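Local coordinates for aspartate aminotransferase (Thermotoga maritima, PDB 1O4S), which catalyses the pyridoxal-phosphate-dependent transfer of an amino group from L-aspartate to 2-oxoglutarate, giving oxaloacetate and L-glutamate, at residues B[48-56]-B[297-305]; B[216-224]-B[322-330]. All coordinates share one frame; numbering follows the deposited sequence. Where two conformers were deposited one is given.

How the contacts relate
Two contacts whose segments alternate along the chain show how distant pieces of sequence converge on one cofactor pocket. The centres of contacts 1 and 2 lie about 12 Å apart. Helix 296-315 supplies common ground: F302 CE1 of contact 1 lies 3.4 Å from F327 CB of contact 2, and F302 CB 3.4 Å from Y221 OH. G49 CA comes within 3.5 Å of Y328 OH. Contact 2 reaches pyridoxal phosphate directly through Y216. In contact 1 the nearest atoms of the P51 side chain and the cofactor are about 7 Å apart, and those of the P51 and K246 side chains about 4 Å; K246 carries the cofactor in the enzyme but is not joined to it here.

Contact 1 of 2, residues B[48-56]-B[297-305]; sequences AGEPDFPTP and YMVQTFKER
The carboxylate of D52 is gripped end-on by the guanidinium group of R305, one oxygen to each terminal nitrogen. R305 NH2 meets D52 OD2 at 2.8 Å on its syn lone pair, though the bond is bent to 141°; the partner bond, R305 NH1 to D52 OD1, is nearly straight at 172° and lies close to the guanidinium plane. The two flat groups are turned 36° apart, so the salt bridge is twisted rather than coplanar. With its CG between the backbone N and the carbonyl carbon, D52 holds its carboxylate toward R305. T301 CG2 lies against one face of the guanidinium, and helix 372-386 packs on the R305 side chain through I372 and L375. A leucine in place of D52 would probably leave the R305 charge without this mate and the guanidinium freer to turn.

In this pyridoxal-phosphate-dependent aminotransferase the irregular segment 48-56, which includes G49, a residue that probably contributes to binding of the L-aspartate substrate, is thereby fastened to helix 296-315. F53 turns its CB toward that helix, and its ring receives M298 CG over the centre of one face, 3.6 Å from the F53 centroid, a CH-pi contact. The M298 sulfur follows over the same ring in a Met-aromatic contact, SD lying 4.5 Å from the F53 centroid. With CG anti to the backbone N, the M298 chain slides past the F53 side chain in the opposite direction. The rim of the F53 ring is met near its plane by T301 CB, 3.8 Å from F53 CZ, and by Y297 CD1. P51 CB rests 4.0 Å from F302 CZ, and the carbonyl oxygen of P51 accepts a hydrogen bond from K73 of the second subunit.

Contact 2 of 2, residues B[216-224]-B[322-330]; sequences YDSLVYTDE and EPEGAFYLF. With PLP (pyridoxal-5'-phosphate), chain M.
The backbones of 216-224 and 322-330 join in a single bridge between V220 and G325, flanked by A326 N donating to L219 O at 2.9 Å and Y221 N donating to E324 O at 3.0 Å. Beyond the bridge, Y221 OH reaches across to A326 O in a short bond of 2.5 Å, tying a side chain to the main chain of the opposite segment.

Y216 forms the centre of an aromatic cluster. A326 CB lies over one face of the Y216 ring, 3.8 Å from its centroid in a CH-pi contact, while the edge of the Y216 ring is directed at the face of F327 in an offset edge-to-face pair with the planes at 79°. Y328 in turn directs its edge at the face of Y216, again nearly perpendicular. That crossing brings the two hydroxyls together, Y216 OH to Y328 OH at 2.6 Å. The same Y216 OH makes a very short hydrogen bond of 2.5 Å with PLP O3, so Y328 probably helps, from the second shell, to position Y216 against the cofactor's phenolic oxygen. With its CG beside the backbone N (chi1 -67°), Y216 carries its ring across the A326 methyl to that site.

L219 CD1 sits at the edge of the F327 ring. Y221 packs against helix 296-315 through F302, K303 and K306, while Y328 opens strand 328-332, its side chain touching R365 and S367 of the neighbouring strand 363-367.

Contact 1 of 2, residues B[48-56]-B[297-305]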
ATOM      1  N   ALA B  48     -14.276  10.333  15.027  1.00 33.69           N
ATOM      2  CA  ALA B  48     -13.766  10.322  13.662  1.00 34.26           C
ATOM      3  C   ALA B  48     -12.361  10.885  13.537  1.00 33.71           C
ATOM      4  O   ALA B  48     -12.018  11.880  14.170  1.00 33.24           O
ATOM      5  CB  ALA B  48     -14.728  11.046  12.696  1.00 34.84           C
ATOM      6  N   GLY B  49     -11.558  10.207  12.726  1.00 33.59           N
ATOM      7  CA  GLY B  49     -10.290  10.722  12.263  1.00 33.55           C
ATOM      8  C   GLY B  49     -10.309  11.314  10.863  1.00 34.05           C
ATOM      9  O   GLY B  49      -9.236  11.428  10.240  1.00 35.50           O
ATOM     10  N   GLU B  50     -11.498  11.677  10.348  1.00 33.66           N
ATOM     11  CA  GLU B  50     -11.628  12.252   8.999  1.00 33.23           C
ATOM     12  C   GLU B  50     -12.675  13.350   8.957  1.00 32.27           C
ATOM     13  O   GLU B  50     -13.685  13.239   9.638  1.00 31.05           O
ATOM     14  CB  GLU B  50     -12.008  11.176   7.943  1.00 34.09           C
ATOM     15  CG  GLU B  50     -13.411  10.598   8.089  1.00 34.18           C
ATOM     16  CD  GLU B  50     -13.632   9.311   7.320  1.00 34.59           C
ATOM     17  OE1 GLU B  50     -12.995   9.129   6.254  1.00 31.94           O
ATOM     18  OE2 GLU B  50     -14.477   8.495   7.787  1.00 34.66           O
ATOM     19  N   PRO B  51     -12.461  14.363   8.108  1.00 31.72           N
ATOM     20  CA  PRO B  51     -13.440  15.441   7.983  1.00 31.96           C
ATOM     21  C   PRO B  51     -14.786  14.937   7.470  1.00 32.03           C
ATOM     22  O   PRO B  51     -14.886  13.935   6.743  1.00 32.61           O
ATOM     23  CB  PRO B  51     -12.758  16.448   7.032  1.00 32.62           C
ATOM     24  CG  PRO B  51     -11.317  16.075   7.051  1.00 32.70           C
ATOM     25  CD  PRO B  51     -11.285  14.587   7.243  1.00 31.01           C
ATOM     26  N   ASP B  52     -15.834  15.612   7.884  1.00 31.36           N
ATOM     27  CA  ASP B  52     -17.193  15.269   7.465  1.00 31.89           C
ATOM     28  C   ASP B  52     -17.619  16.083   6.223  1.00 32.46           C
ATOM     29  O   ASP B  52     -18.731  16.585   6.146  1.00 35.17           O
ATOM     30  CB  ASP B  52     -18.159  15.519   8.633  1.00 31.57           C
ATOM     31  CG  ASP B  52     -18.127  16.968   9.130  1.00 31.19           C
ATOM     32  OD1 ASP B  52     -17.032  17.541   9.264  1.00 30.46           O
ATOM     33  OD2 ASP B  52     -19.145  17.604   9.443  1.00 29.20           O
ATOM     34  N   PHE B  53     -16.699  16.328   5.315  1.00 31.17           N
ATOM     35  CA  PHE B  53     -16.992  17.091   4.129  1.00 30.60           C
ATOM     36  C   PHE B  53     -16.839  16.080   2.985  1.00 30.92           C
ATOM     37  O   PHE B  53     -16.143  15.079   3.116  1.00 30.44           O
ATOM     38  CB  PHE B  53     -16.020  18.266   3.968  1.00 30.30           C
ATOM     39  CG  PHE B  53     -16.404  19.491   4.745  1.00 29.29           C
ATOM     40  CD1 PHE B  53     -16.757  20.660   4.103  1.00 30.36           C
ATOM     41  CD2 PHE B  53     -16.407  19.479   6.132  1.00 31.42           C
ATOM     42  CE1 PHE B  53     -17.129  21.804   4.835  1.00 30.20           C
ATOM     43  CE2 PHE B  53     -16.773  20.607   6.856  1.00 29.80           C
ATOM     44  CZ  PHE B  53     -17.130  21.760   6.201  1.00 29.68           C
ATOM     45  N   PRO B  54     -17.500  16.333   1.866  1.00 31.33           N
ATOM     46  CA  PRO B  54     -17.321  15.481   0.684  1.00 30.53           C
ATOM     47  C   PRO B  54     -16.012  15.822   0.063  1.00 29.77           C
ATOM     48  O   PRO B  54     -15.404  16.833   0.401  1.00 29.32           O
ATOM     49  CB  PRO B  54     -18.507  15.875  -0.240  1.00 30.05           C
ATOM     50  CG  PRO B  54     -18.949  17.257   0.200  1.00 31.29           C
ATOM     51  CD  PRO B  54     -18.463  17.433   1.622  1.00 31.88           C
ATOM     52  N   THR B  55     -15.581  14.975  -0.853  1.00 29.33           N
ATOM     53  CA  THR B  55     -14.560  15.336  -1.824  1.00 29.01           C
ATOM     54  C   THR B  55     -15.018  16.588  -2.574  1.00 28.37           C
ATOM     55  O   THR B  55     -16.156  16.641  -3.016  1.00 28.34           O
ATOM     56  CB  THR B  55     -14.386  14.195  -2.822  1.00 28.57           C
ATOM     57  OG1 THR B  55     -13.892  13.047  -2.143  1.00 28.19           O
ATOM     58  CG2 THR B  55     -13.362  14.558  -3.871  1.00 29.59           C
ATOM     59  N   PRO B  56     -14.174  17.603  -2.725  1.00 28.46           N
ATOM     60  CA  PRO B  56     -14.596  18.796  -3.458  1.00 28.71           C
ATOM     61  C   PRO B  56     -15.091  18.473  -4.847  1.00 28.25           C
ATOM     62  O   PRO B  56     -14.480  17.680  -5.534  1.00 27.11           O
ATOM     63  CB  PRO B  56     -13.325  19.630  -3.511  1.00 29.00           C
ATOM     64  CG  PRO B  56     -12.590  19.238  -2.292  1.00 30.08           C
ATOM     65  CD  PRO B  56     -12.811  17.756  -2.210  1.00 28.78           C
ATOM     66  N   TYR B 297     -13.472  27.288   3.080  1.00 27.83           N
ATOM     67  CA  TYR B 297     -14.787  27.119   3.709  1.00 30.06           C
ATOM     68  C   TYR B 297     -14.752  26.031   4.795  1.00 28.98           C
ATOM     69  O   TYR B 297     -15.328  26.184   5.870  1.00 28.92           O
ATOM     70  CB  TYR B 297     -15.922  26.787   2.692  1.00 31.06           C
ATOM     71  CG  TYR B 297     -17.284  26.799   3.388  1.00 36.93           C
ATOM     72  CD1 TYR B 297     -17.908  25.608   3.809  1.00 42.63           C
ATOM     73  CD2 TYR B 297     -17.921  28.017   3.703  1.00 43.63           C
ATOM     74  CE1 TYR B 297     -19.163  25.646   4.508  1.00 44.01           C
ATOM     75  CE2 TYR B 297     -19.150  28.050   4.390  1.00 45.56           C
ATOM     76  CZ  TYR B 297     -19.759  26.851   4.775  1.00 45.83           C
ATOM     77  OH  TYR B 297     -20.969  26.900   5.436  1.00 52.43           O
ATOM     78  N   MET B 298     -14.087  24.934   4.492  1.00 29.01           N
ATOM     79  CA  MET B 298     -13.977  23.839   5.427  1.00 29.47           C
ATOM     80  C   MET B 298     -13.186  24.247   6.652  1.00 28.73           C
ATOM     81  O   MET B 298     -13.569  23.941   7.768  1.00 27.58           O
ATOM     82  CB  MET B 298     -13.312  22.666   4.749  1.00 30.21           C
ATOM     83  CG  MET B 298     -13.244  21.452   5.620  1.00 33.46           C
ATOM     84  SD  MET B 298     -12.364  20.076   4.878  1.00 39.00           S
ATOM     85  CE  MET B 298     -12.652  20.325   2.903  1.00 44.43           C
ATOM     86  N   VAL B 299     -12.059  24.916   6.442  1.00 29.12           N
ATOM     87  CA  VAL B 299     -11.189  25.297   7.552  1.00 28.99           C
ATOM     88  C   VAL B 299     -11.950  26.266   8.471  1.00 29.52           C
ATOM     89  O   VAL B 299     -11.851  26.176   9.706  1.00 29.30           O
ATOM     90  CB  VAL B 299      -9.878  25.956   7.036  1.00 29.42           C
ATOM     91  CG1 VAL B 299      -9.106  26.606   8.195  1.00 32.19           C
ATOM     92  CG2 VAL B 299      -8.992  24.940   6.291  1.00 29.17           C
ATOM     93  N   GLN B 300     -12.734  27.173   7.891  1.00 29.28           N
ATOM     94  CA  GLN B 300     -13.460  28.159   8.709  1.00 30.53           C
ATOM     95  C   GLN B 300     -14.588  27.494   9.474  1.00 30.24           C
ATOM     96  O   GLN B 300     -14.884  27.871  10.615  1.00 29.86           O
ATOM     97  CB  GLN B 300     -14.019  29.312   7.866  1.00 30.48           C
ATOM     98  CG  GLN B 300     -14.922  30.326   8.627  1.00 34.20           C
ATOM     99  CD  GLN B 300     -14.206  31.146   9.759  1.00 40.27           C
ATOM    100  OE1 GLN B 300     -14.885  31.682  10.660  1.00 41.88           O
ATOM    101  NE2 GLN B 300     -12.861  31.247   9.702  1.00 39.59           N
ATOM    102  N   THR B 301     -15.235  26.527   8.830  1.00 29.35           N
ATOM    103  CA  THR B 301     -16.234  25.714   9.501  1.00 29.35           C
ATOM    104  C   THR B 301     -15.629  24.988  10.727  1.00 29.11           C
ATOM    105  O   THR B 301     -16.224  24.979  11.793  1.00 29.07           O
ATOM    106  CB  THR B 301     -16.823  24.680   8.534  1.00 29.77           C
ATOM    107  OG1 THR B 301     -17.480  25.333   7.425  1.00 29.50           O
ATOM    108  CG2 THR B 301     -17.869  23.865   9.268  1.00 28.91           C
ATOM    109  N   PHE B 302     -14.449  24.385  10.567  1.00 28.56           N
ATOM    110  CA  PHE B 302     -13.764  23.732  11.673  1.00 29.16           C
ATOM    111  C   PHE B 302     -13.298  24.718  12.757  1.00 28.82           C
ATOM    112  O   PHE B 302     -13.370  24.409  13.945  1.00 28.11           O
ATOM    113  CB  PHE B 302     -12.580  22.886  11.183  1.00 28.86           C
ATOM    114  CG  PHE B 302     -12.956  21.478  10.805  1.00 30.89           C
ATOM    115  CD1 PHE B 302     -13.146  20.517  11.773  1.00 32.27           C
ATOM    116  CD2 PHE B 302     -13.145  21.123   9.488  1.00 32.85           C
ATOM    117  CE1 PHE B 302     -13.502  19.217  11.426  1.00 33.09           C
ATOM    118  CE2 PHE B 302     -13.476  19.821   9.140  1.00 34.93           C
ATOM    119  CZ  PHE B 302     -13.660  18.873  10.119  1.00 35.23           C
ATOM    120  N   LYS B 303     -12.852  25.898  12.347  1.00 29.19           N
ATOM    121  CA  LYS B 303     -12.440  26.946  13.305  1.00 30.40           C
ATOM    122  C   LYS B 303     -13.596  27.321  14.226  1.00 30.52           C
ATOM    123  O   LYS B 303     -13.420  27.430  15.420  1.00 30.05           O
ATOM    124  CB  LYS B 303     -11.939  28.195  12.569  1.00 30.82           C
ATOM    125  CG  LYS B 303     -11.372  29.321  13.455  1.00 33.13           C
ATOM    126  CD  LYS B 303     -10.656  30.365  12.586  1.00 37.26           C
ATOM    127  CE  LYS B 303     -10.000  31.437  13.432  1.00 41.68           C
ATOM    128  NZ  LYS B 303      -9.570  32.663  12.670  1.00 44.33           N
ATOM    129  N   GLU B 304     -14.780  27.496  13.660  1.00 30.72           N
ATOM    130  CA  GLU B 304     -15.910  27.901  14.452  1.00 31.86           C
ATOM    131  C   GLU B 304     -16.484  26.773  15.317  1.00 31.44           C
ATOM    132  O   GLU B 304     -17.027  27.045  16.397  1.00 31.73           O
ATOM    133  CB  GLU B 304     -16.946  28.626  13.589  1.00 32.83           C
ATOM    134  CG  GLU B 304     -18.084  27.830  13.022  1.00 37.23           C
ATOM    135  CD  GLU B 304     -19.124  28.752  12.402  1.00 45.00           C
ATOM    136  OE1 GLU B 304     -18.740  29.928  12.086  1.00 49.42           O
ATOM    137  OE2 GLU B 304     -20.308  28.310  12.230  1.00 47.75           O
ATOM    138  N   ARG B 305     -16.329  25.525  14.883  1.00 30.23           N
ATOM    139  CA  ARG B 305     -16.638  24.373  15.731  1.00 30.21           C
ATOM    140  C   ARG B 305     -15.651  24.277  16.907  1.00 29.77           C
ATOM    141  O   ARG B 305     -16.034  23.955  18.030  1.00 29.31           O
ATOM    142  CB  ARG B 305     -16.559  23.060  14.926  1.00 31.12           C
ATOM    143  CG  ARG B 305     -17.648  22.877  13.853  1.00 30.13           C
ATOM    144  CD  ARG B 305     -17.295  21.856  12.880  1.00 29.31           C
ATOM    145  NE  ARG B 305     -18.359  21.535  11.929  1.00 29.45           N
ATOM    146  CZ  ARG B 305     -18.258  20.559  11.048  1.00 29.14           C
ATOM    147  NH1 ARG B 305     -17.144  19.833  11.003  1.00 29.12           N
ATOM    148  NH2 ARG B 305     -19.261  20.286  10.218  1.00 29.35           N
TER

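Contact 2 of 2, residues B[216-224]-B[322-330]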
ATOM      1  N   TYR B 216      -2.166  17.976   8.927  1.00 32.04           N
ATOM      2  CA  TYR B 216      -3.206  18.870   9.443  1.00 31.58           C
ATOM      3  C   TYR B 216      -2.809  20.313   9.285  1.00 31.12           C
ATOM      4  O   TYR B 216      -3.455  21.174   9.831  1.00 30.85           O
ATOM      5  CB  TYR B 216      -3.491  18.566  10.914  1.00 31.42           C
ATOM      6  CG  TYR B 216      -4.127  17.220  11.149  1.00 30.88           C
ATOM      7  CD1 TYR B 216      -5.472  17.023  10.898  1.00 30.51           C
ATOM      8  CD2 TYR B 216      -3.405  16.161  11.658  1.00 32.75           C
ATOM      9  CE1 TYR B 216      -6.070  15.819  11.134  1.00 30.80           C
ATOM     10  CE2 TYR B 216      -4.005  14.927  11.892  1.00 33.28           C
ATOM     11  CZ  TYR B 216      -5.337  14.769  11.616  1.00 32.31           C
ATOM     12  OH  TYR B 216      -5.964  13.576  11.824  1.00 33.92           O
ATOM     13  N   ASP B 217      -1.768  20.586   8.508  1.00 31.40           N
ATOM     14  CA  ASP B 217      -1.224  21.946   8.430  1.00 31.99           C
ATOM     15  C   ASP B 217      -2.169  23.040   7.883  1.00 33.42           C
ATOM     16  O   ASP B 217      -1.916  24.238   8.104  1.00 32.06           O
ATOM     17  CB  ASP B 217       0.111  21.988   7.673  1.00 31.86           C
ATOM     18  CG  ASP B 217      -0.029  21.765   6.162  1.00 33.17           C
ATOM     19  OD1 ASP B 217       0.933  22.103   5.426  1.00 37.03           O
ATOM     20  OD2 ASP B 217      -0.995  21.208   5.615  1.00 34.31           O
ATOM     21  N   SER B 218      -3.211  22.628   7.150  1.00 33.84           N
ATOM     22  CA  SER B 218      -4.226  23.528   6.610  1.00 35.09           C
ATOM     23  C   SER B 218      -5.262  23.820   7.645  1.00 33.62           C
ATOM     24  O   SER B 218      -5.917  24.843   7.588  1.00 33.65           O
ATOM     25  CB  SER B 218      -4.971  22.846   5.428  1.00 35.45           C
ATOM     26  OG  SER B 218      -4.369  23.280   4.242  1.00 43.06           O
ATOM     27  N   LEU B 219      -5.489  22.855   8.526  1.00 32.98           N
ATOM     28  CA  LEU B 219      -6.520  22.999   9.541  1.00 33.75           C
ATOM     29  C   LEU B 219      -5.919  23.660  10.776  1.00 33.60           C
ATOM     30  O   LEU B 219      -5.742  23.030  11.818  1.00 32.80           O
ATOM     31  CB  LEU B 219      -7.152  21.643   9.857  1.00 34.03           C
ATOM     32  CG  LEU B 219      -8.072  21.114   8.760  1.00 37.65           C
ATOM     33  CD1 LEU B 219      -8.198  19.629   8.767  1.00 38.85           C
ATOM     34  CD2 LEU B 219      -9.435  21.747   8.937  1.00 41.70           C
ATOM     35  N   VAL B 220      -5.583  24.937  10.623  1.00 33.71           N
ATOM     36  CA  VAL B 220      -4.986  25.730  11.694  1.00 34.95           C
ATOM     37  C   VAL B 220      -5.892  26.936  12.009  1.00 35.07           C
ATOM     38  O   VAL B 220      -6.537  27.495  11.112  1.00 34.13           O
ATOM     39  CB  VAL B 220      -3.537  26.170  11.356  1.00 35.21           C
ATOM     40  CG1 VAL B 220      -2.595  24.952  11.396  1.00 35.35           C
ATOM     41  CG2 VAL B 220      -3.458  26.889   9.995  1.00 35.73           C
ATOM     42  N   TYR B 221      -5.961  27.281  13.292  1.00 35.95           N
ATOM     43  CA  TYR B 221      -6.894  28.284  13.819  1.00 36.53           C
ATOM     44  C   TYR B 221      -6.124  29.450  14.393  1.00 38.11           C
ATOM     45  O   TYR B 221      -6.638  30.216  15.185  1.00 37.88           O
ATOM     46  CB  TYR B 221      -7.795  27.661  14.884  1.00 36.16           C
ATOM     47  CG  TYR B 221      -8.313  26.340  14.404  1.00 35.07           C
ATOM     48  CD1 TYR B 221      -9.001  26.258  13.193  1.00 33.39           C
ATOM     49  CD2 TYR B 221      -8.092  25.167  15.124  1.00 33.14           C
ATOM     50  CE1 TYR B 221      -9.465  25.038  12.710  1.00 34.06           C
ATOM     51  CE2 TYR B 221      -8.559  23.933  14.643  1.00 34.32           C
ATOM     52  CZ  TYR B 221      -9.237  23.875  13.424  1.00 32.59           C
ATOM     53  OH  TYR B 221      -9.693  22.671  12.915  1.00 34.07           O
ATOM     54  N   THR B 222      -4.906  29.605  13.908  1.00 39.66           N
ATOM     55  CA  THR B 222      -3.950  30.483  14.514  1.00 41.32           C
ATOM     56  C   THR B 222      -2.868  30.817  13.473  1.00 42.52           C
ATOM     57  O   THR B 222      -2.744  30.138  12.427  1.00 42.45           O
ATOM     58  CB  THR B 222      -3.449  29.751  15.801  1.00 41.88           C
ATOM     59  OG1 THR B 222      -3.958  30.422  16.954  1.00 41.23           O
ATOM     60  CG2 THR B 222      -1.967  29.753  15.978  1.00 41.70           C
ATOM     61  N   ASP B 223      -2.116  31.879  13.749  1.00 43.53           N
ATOM     62  CA  ASP B 223      -0.997  32.308  12.886  1.00 44.41           C
ATOM     63  C   ASP B 223       0.369  31.858  13.451  1.00 43.84           C
ATOM     64  O   ASP B 223       1.404  32.226  12.914  1.00 44.46           O
ATOM     65  CB  ASP B 223      -1.020  33.839  12.674  1.00 45.50           C
ATOM     66  CG  ASP B 223      -0.825  34.616  13.972  1.00 48.22           C
ATOM     67  OD1 ASP B 223      -1.059  34.007  15.049  1.00 51.63           O
ATOM     68  OD2 ASP B 223      -0.462  35.835  14.027  1.00 53.92           O
ATOM     69  N   GLU B 224       0.357  31.065  14.522  1.00 43.23           N
ATOM     70  CA  GLU B 224       1.579  30.507  15.141  1.00 42.94           C
ATOM     71  C   GLU B 224       2.068  29.174  14.534  1.00 41.43           C
ATOM     72  O   GLU B 224       3.115  28.691  14.964  1.00 41.72           O
ATOM     73  CB  GLU B 224       1.407  30.339  16.677  0.60 43.31           C
ATOM     74  CG  GLU B 224       2.159  31.356  17.534  0.60 43.74           C
ATOM     75  CD  GLU B 224       1.560  32.731  17.447  0.60 44.18           C
ATOM     76  OE1 GLU B 224       1.450  33.393  18.496  0.60 45.60           O
ATOM     77  OE2 GLU B 224       1.194  33.148  16.333  0.60 44.45           O
ATOM     78  N   GLU B 322      -6.135  24.270  24.613  1.00 34.87           N
ATOM     79  CA  GLU B 322      -6.923  24.759  23.504  1.00 35.07           C
ATOM     80  C   GLU B 322      -6.240  24.311  22.215  1.00 34.41           C
ATOM     81  O   GLU B 322      -5.088  24.659  21.995  1.00 34.18           O
ATOM     82  CB  GLU B 322      -7.016  26.287  23.574  1.00 35.51           C
ATOM     83  CG  GLU B 322      -7.910  26.940  22.522  1.00 38.54           C
ATOM     84  CD  GLU B 322      -8.014  28.455  22.705  1.00 42.65           C
ATOM     85  OE1 GLU B 322      -7.884  28.932  23.855  1.00 45.20           O
ATOM     86  OE2 GLU B 322      -8.219  29.175  21.701  1.00 47.46           O
ATOM     87  N   PRO B 323      -6.916  23.536  21.373  1.00 33.28           N
ATOM     88  CA  PRO B 323      -6.281  23.095  20.126  1.00 33.64           C
ATOM     89  C   PRO B 323      -6.050  24.267  19.166  1.00 33.83           C
ATOM     90  O   PRO B 323      -6.912  25.140  19.063  1.00 34.81           O
ATOM     91  CB  PRO B 323      -7.278  22.070  19.545  1.00 32.86           C
ATOM     92  CG  PRO B 323      -8.549  22.404  20.100  1.00 32.77           C
ATOM     93  CD  PRO B 323      -8.280  23.003  21.514  1.00 33.12           C
ATOM     94  N   GLU B 324      -4.884  24.304  18.523  1.00 33.53           N
ATOM     95  CA  GLU B 324      -4.545  25.325  17.536  1.00 33.73           C
ATOM     96  C   GLU B 324      -4.635  24.797  16.114  1.00 32.99           C
ATOM     97  O   GLU B 324      -4.445  25.542  15.153  1.00 33.10           O
ATOM     98  CB  GLU B 324      -3.147  25.872  17.832  1.00 34.08           C
ATOM     99  CG  GLU B 324      -3.130  26.832  19.038  1.00 37.03           C
ATOM    100  CD  GLU B 324      -1.810  27.591  19.224  1.00 40.78           C
ATOM    101  OE1 GLU B 324      -0.831  27.015  19.732  1.00 42.96           O
ATOM    102  OE2 GLU B 324      -1.755  28.793  18.895  1.00 46.21           O
ATOM    103  N   GLY B 325      -4.906  23.508  15.990  1.00 32.24           N
ATOM    104  CA  GLY B 325      -5.003  22.851  14.700  1.00 32.40           C
ATOM    105  C   GLY B 325      -5.593  21.451  14.789  1.00 32.29           C
ATOM    106  O   GLY B 325      -5.888  20.978  15.898  1.00 32.65           O
ATOM    107  N   ALA B 326      -5.759  20.803  13.625  1.00 31.80           N
ATOM    108  CA  ALA B 326      -6.443  19.517  13.475  1.00 30.92           C
ATOM    109  C   ALA B 326      -7.897  19.665  13.947  1.00 30.82           C
ATOM    110  O   ALA B 326      -8.418  20.771  13.928  1.00 30.81           O
ATOM    111  CB  ALA B 326      -5.685  18.374  14.198  1.00 30.72           C
ATOM    112  N   PHE B 327      -8.579  18.573  14.289  1.00 30.24           N
ATOM    113  CA  PHE B 327      -9.972  18.674  14.697  1.00 29.84           C
ATOM    114  C   PHE B 327     -10.286  17.814  15.890  1.00 29.85           C
ATOM    115  O   PHE B 327     -11.392  17.268  16.023  1.00 29.13           O
ATOM    116  CB  PHE B 327     -10.936  18.440  13.535  1.00 30.43           C
ATOM    117  CG  PHE B 327     -10.616  17.250  12.669  1.00 31.66           C
ATOM    118  CD1 PHE B 327     -10.969  15.962  13.055  1.00 32.37           C
ATOM    119  CD2 PHE B 327     -10.000  17.428  11.436  1.00 32.19           C
ATOM    120  CE1 PHE B 327     -10.681  14.873  12.231  1.00 33.34           C
ATOM    121  CE2 PHE B 327      -9.726  16.349  10.623  1.00 32.51           C
ATOM    122  CZ  PHE B 327     -10.060  15.080  11.020  1.00 31.91           C
ATOM    123  N   TYR B 328      -9.300  17.770  16.792  1.00 29.86           N
ATOM    124  CA  TYR B 328      -9.375  17.061  18.071  1.00 30.05           C
ATOM    125  C   TYR B 328      -9.237  17.990  19.289  1.00 30.83           C
ATOM    126  O   TYR B 328      -8.600  19.068  19.256  1.00 30.15           O
ATOM    127  CB  TYR B 328      -8.296  15.991  18.147  1.00 29.78           C
ATOM    128  CG  TYR B 328      -8.181  15.219  16.879  1.00 28.91           C
ATOM    129  CD1 TYR B 328      -9.158  14.301  16.531  1.00 26.82           C
ATOM    130  CD2 TYR B 328      -7.146  15.467  15.981  1.00 27.57           C
ATOM    131  CE1 TYR B 328      -9.089  13.618  15.350  1.00 30.23           C
ATOM    132  CE2 TYR B 328      -7.061  14.779  14.797  1.00 29.06           C
ATOM    133  CZ  TYR B 328      -8.052  13.848  14.478  1.00 29.14           C
ATOM    134  OH  TYR B 328      -7.999  13.096  13.314  1.00 31.83           O
ATOM    135  N   LEU B 329      -9.871  17.548  20.364  1.00 31.14           N
ATOM    136  CA  LEU B 329      -9.746  18.172  21.649  1.00 31.43           C
ATOM    137  C   LEU B 329      -9.464  17.037  22.651  1.00 31.56           C
ATOM    138  O   LEU B 329     -10.227  16.067  22.748  1.00 31.10           O
ATOM    139  CB  LEU B 329     -11.020  18.959  21.978  1.00 31.77           C
ATOM    140  CG  LEU B 329     -10.827  19.933  23.137  1.00 32.39           C
ATOM    141  CD1 LEU B 329     -11.604  21.226  22.936  1.00 34.50           C
ATOM    142  CD2 LEU B 329     -11.208  19.279  24.446  1.00 32.54           C
ATOM    143  N   PHE B 330      -8.350  17.157  23.375  1.00 31.37           N
ATOM    144  CA  PHE B 330      -7.895  16.105  24.280  1.00 31.68           C
ATOM    145  C   PHE B 330      -8.102  16.567  25.737  1.00 31.73           C
ATOM    146  O   PHE B 330      -7.277  17.298  26.289  1.00 31.66           O
ATOM    147  CB  PHE B 330      -6.424  15.815  23.976  1.00 31.62           C
ATOM    148  CG  PHE B 330      -5.958  14.432  24.375  1.00 32.26           C
ATOM    149  CD1 PHE B 330      -4.857  14.274  25.193  1.00 32.38           C
ATOM    150  CD2 PHE B 330      -6.591  13.295  23.884  1.00 31.60           C
ATOM    151  CE1 PHE B 330      -4.422  13.015  25.544  1.00 32.72           C
ATOM    152  CE2 PHE B 330      -6.164  12.049  24.216  1.00 30.99           C
ATOM    153  CZ  PHE B 330      -5.079  11.895  25.046  1.00 31.90           C
TER
HETATM  154  N1  PLP M1234      -0.988  11.316  10.630  1.00 41.90           N
HETATM  155  C2  PLP M1234      -2.001  11.618  11.519  1.00 42.37           C
HETATM  156  C2A PLP M1234      -1.560  11.996  12.902  1.00 37.49           C
HETATM  157  C3  PLP M1234      -3.351  11.533  11.141  1.00 41.54           C
HETATM  158  O3  PLP M1234      -4.235  11.813  11.942  1.00 38.85           O
HETATM  159  C4  PLP M1234      -3.689  11.192   9.822  1.00 44.94           C
HETATM  160  C4A PLP M1234      -5.173  11.125   9.397  1.00 46.18           C
HETATM  161  C5  PLP M1234      -2.614  10.915   8.942  1.00 46.14           C
HETATM  162  C6  PLP M1234      -1.289  10.976   9.368  1.00 42.92           C
HETATM  163  C5A PLP M1234      -2.739  10.529   7.484  1.00 46.10           C
HETATM  164  O4P PLP M1234      -3.695   9.614   6.976  1.00 37.20           O
HETATM  165  P   PLP M1234      -3.834   9.313   5.410  1.00 31.61           P
HETATM  166  O1P PLP M1234      -5.307   9.181   5.288  1.00 30.66           O
HETATM  167  O2P PLP M1234      -3.241  10.410   4.627  1.00 32.00           O
HETATM  168  O3P PLP M1234      -3.129   8.014   5.348  1.00 30.96           O